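Local coordinates for nucleotidyltransferase-like protein (PDB 3C18) that is of uncharacterised function but probably acts as a nucleotidyltransferase on an as yet unidentified substrate, at residues Leu131-Asp136 / Tyr150-His155. Numbering follows the deposited sequence.
Sequences LRRFQD and YTHVHH
Arg133 NE donates a hydrogen bond to His152 ND1 across 3.0 Å, at an N-H...acceptor angle of 156°; each nitrogen sits somewhat out of the plane of the other's group, and the guanidinium and imidazole planes are turned 59° from each other. The arginine reaches this position by folding back: CG stands beside the backbone N (chi1 -65°), and further bends at chi2 and chi3 curl the chain round. NH2 makes a 2.7 Å salt bridge to Asp136 OD2, which lies close to the guanidinium plane, while NH2 meets the oxygen from above the carboxylate plane. Two helices of the YgxA-like substrate binding domain, 116-142 and 146-167, are joined here as a nearly antiparallel helical hairpin, their local axes 7.7 Å apart. Asp136 CB comes within 3.4 Å of His152 ND1, while Arg133 CD lies 3.6 Å from His155 CB. Replacing Arg133 with an alanine would probably leave His152 ND1 without this donor and the Asp136 carboxylate without its charged mate. Phe134 and Val153, directed away from the interface, pack on helix 201-218. Beyond the hairpin, the His154 ring stacks on His154 of the second subunit, and Thr151 OG1 hydrogen-bonds to Tyr191 OH and Trp177 NE1 of that subunit.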
loop_
_atom_site.group_PDB
_atom_site.type_symbol
_atom_site.label_atom_id
_atom_site.label_comp_id
_atom_site.label_asym_id
_atom_site.label_seq_id
_atom_site.Cartn_x
_atom_site.Cartn_y
_atom_site.Cartn_z
ATOM N N LEU A 131 0.963 -12.266 -8.028
ATOM C CA LEU A 131 0.929 -12.373 -9.489
ATOM C C LEU A 131 1.654 -11.198 -10.108
ATOM O O LEU A 131 2.469 -11.351 -10.999
ATOM C CB LEU A 131 -0.527 -12.481 -9.996
ATOM C CG LEU A 131 -0.714 -12.557 -11.514
ATOM C CD1 LEU A 131 -0.187 -13.865 -12.095
ATOM C CD2 LEU A 131 -2.217 -12.371 -11.844
ATOM N N ARG A 132 1.440 -10.033 -9.534
ATOM C CA ARG A 132 2.059 -8.793 -10.026
ATOM C C ARG A 132 3.544 -8.769 -9.742
ATOM O O ARG A 132 4.362 -8.374 -10.586
ATOM C CB ARG A 132 1.392 -7.581 -9.382
ATOM C CG ARG A 132 1.885 -6.267 -9.888
ATOM C CD ARG A 132 1.375 -5.972 -11.329
ATOM N NE ARG A 132 -0.094 -5.915 -11.423
ATOM C CZ ARG A 132 -0.820 -4.810 -11.241
ATOM N NH1 ARG A 132 -0.218 -3.667 -10.935
ATOM N NH2 ARG A 132 -2.148 -4.846 -11.359
ATOM N N ARG A 133 3.929 -9.224 -8.563
ATOM C CA ARG A 133 5.369 -9.275 -8.219
ATOM C C ARG A 133 6.105 -10.302 -9.081
ATOM O O ARG A 133 7.237 -10.080 -9.550
ATOM C CB ARG A 133 5.589 -9.527 -6.719
ATOM C CG ARG A 133 5.095 -8.412 -5.819
ATOM C CD ARG A 133 5.971 -7.156 -5.803
ATOM N NE ARG A 133 5.878 -6.361 -7.023
ATOM C CZ ARG A 133 4.850 -5.573 -7.340
ATOM N NH1 ARG A 133 3.817 -5.464 -6.533
ATOM N NH2 ARG A 133 4.836 -4.929 -8.491
ATOM N N PHE A 134 5.438 -11.410 -9.335
ATOM C CA PHE A 134 6.001 -12.482 -10.189
ATOM C C PHE A 134 6.221 -11.957 -11.613
ATOM O O PHE A 134 7.255 -12.115 -12.228
ATOM C CB PHE A 134 5.098 -13.716 -10.188
ATOM C CG PHE A 134 5.433 -14.708 -11.264
ATOM C CD1 PHE A 134 6.509 -15.574 -11.121
ATOM C CD2 PHE A 134 4.673 -14.787 -12.408
ATOM C CE1 PHE A 134 6.825 -16.456 -12.116
ATOM C CE2 PHE A 134 4.982 -15.686 -13.395
ATOM C CZ PHE A 134 6.070 -16.525 -13.237
ATOM N N GLN A 135 5.230 -11.279 -12.133
ATOM C CA GLN A 135 5.327 -10.748 -13.509
ATOM C C GLN A 135 6.431 -9.733 -13.646
ATOM O O GLN A 135 7.158 -9.702 -14.642
ATOM C CB GLN A 135 3.979 -10.167 -13.944
ATOM C CG GLN A 135 2.973 -11.302 -14.186
ATOM C CD GLN A 135 1.565 -10.802 -14.459
ATOM O OE1 GLN A 135 1.213 -9.652 -14.144
ATOM N NE2 GLN A 135 0.742 -11.682 -15.019
ATOM N N ASP A 136 6.609 -8.916 -12.625
ATOM C CA ASP A 136 7.607 -7.845 -12.698
ATOM C C ASP A 136 8.957 -8.503 -12.620
ATOM O O ASP A 136 9.909 -8.111 -13.290
ATOM C CB ASP A 136 7.497 -6.846 -11.536
ATOM C CG ASP A 136 6.365 -5.856 -11.709
ATOM O OD1 ASP A 136 5.643 -5.916 -12.724
ATOM O OD2 ASP A 136 6.205 -5.017 -10.813
ATOM N N TYR A 150 15.332 -9.624 -8.295
ATOM C CA TYR A 150 15.435 -10.264 -6.977
ATOM C C TYR A 150 14.486 -9.631 -6.023
ATOM O O TYR A 150 13.801 -10.308 -5.267
ATOM C CB TYR A 150 16.828 -10.140 -6.398
ATOM C CG TYR A 150 17.055 -10.933 -5.135
ATOM C CD1 TYR A 150 16.590 -10.480 -3.908
ATOM C CD2 TYR A 150 17.698 -12.160 -5.178
ATOM C CE1 TYR A 150 16.793 -11.217 -2.727
ATOM C CE2 TYR A 150 17.920 -12.908 -4.000
ATOM C CZ TYR A 150 17.481 -12.433 -2.781
ATOM O OH TYR A 150 17.703 -13.172 -1.625
ATOM N N THR A 151 14.396 -8.311 -6.094
ATOM C CA THR A 151 13.505 -7.578 -5.206
ATOM C C THR A 151 12.068 -8.045 -5.364
ATOM O O THR A 151 11.385 -8.319 -4.395
ATOM C CB THR A 151 13.611 -6.032 -5.385
ATOM O OG1 THR A 151 14.947 -5.610 -5.084
ATOM C CG2 THR A 151 12.679 -5.350 -4.446
ATOM N N HIS A 152 11.613 -8.162 -6.606
ATOM C CA HIS A 152 10.227 -8.559 -6.886
ATOM C C HIS A 152 9.982 -10.026 -6.618
ATOM O O HIS A 152 8.955 -10.400 -6.082
ATOM C CB HIS A 152 9.813 -8.144 -8.292
ATOM C CG HIS A 152 9.747 -6.663 -8.443
ATOM N ND1 HIS A 152 8.555 -5.968 -8.424
ATOM C CD2 HIS A 152 10.723 -5.728 -8.522
ATOM C CE1 HIS A 152 8.800 -4.675 -8.539
ATOM N NE2 HIS A 152 10.104 -4.501 -8.586
ATOM N N VAL A 153 10.977 -10.841 -6.922
ATOM C CA VAL A 153 10.834 -12.268 -6.691
ATOM C C VAL A 153 10.668 -12.521 -5.201
ATOM O O VAL A 153 9.840 -13.329 -4.768
ATOM C CB VAL A 153 12.002 -13.081 -7.232
ATOM C CG1 VAL A 153 12.050 -14.414 -6.541
ATOM C CG2 VAL A 153 11.825 -13.240 -8.746
ATOM N N HIS A 154 11.440 -11.783 -4.418
ATOM C CA HIS A 154 11.437 -11.938 -2.951
ATOM C C HIS A 154 10.071 -11.526 -2.412
ATOM O O HIS A 154 9.452 -12.210 -1.608
ATOM C CB HIS A 154 12.569 -11.109 -2.329
ATOM C CG HIS A 154 12.559 -11.105 -0.843
ATOM N ND1 HIS A 154 11.747 -10.269 -0.113
ATOM C CD2 HIS A 154 13.241 -11.852 0.060
ATOM C CE1 HIS A 154 11.911 -10.512 1.172
ATOM N NE2 HIS A 154 12.822 -11.456 1.306
ATOM N N HIS A 155 9.566 -10.422 -2.913
ATOM C CA HIS A 155 8.259 -9.931 -2.486
ATOM C C HIS A 155 7.182 -10.930 -2.869
ATOM O O HIS A 155 6.272 -11.224 -2.100
ATOM C CB HIS A 155 7.955 -8.572 -3.111
ATOM C CG HIS A 155 8.818 -7.455 -2.607
ATOM N ND1 HIS A 155 8.503 -6.132 -2.810
ATOM C CD2 HIS A 155 9.980 -7.461 -1.906
ATOM C CE1 HIS A 155 9.437 -5.367 -2.272
ATOM N NE2 HIS A 155 10.339 -6.149 -1.707
#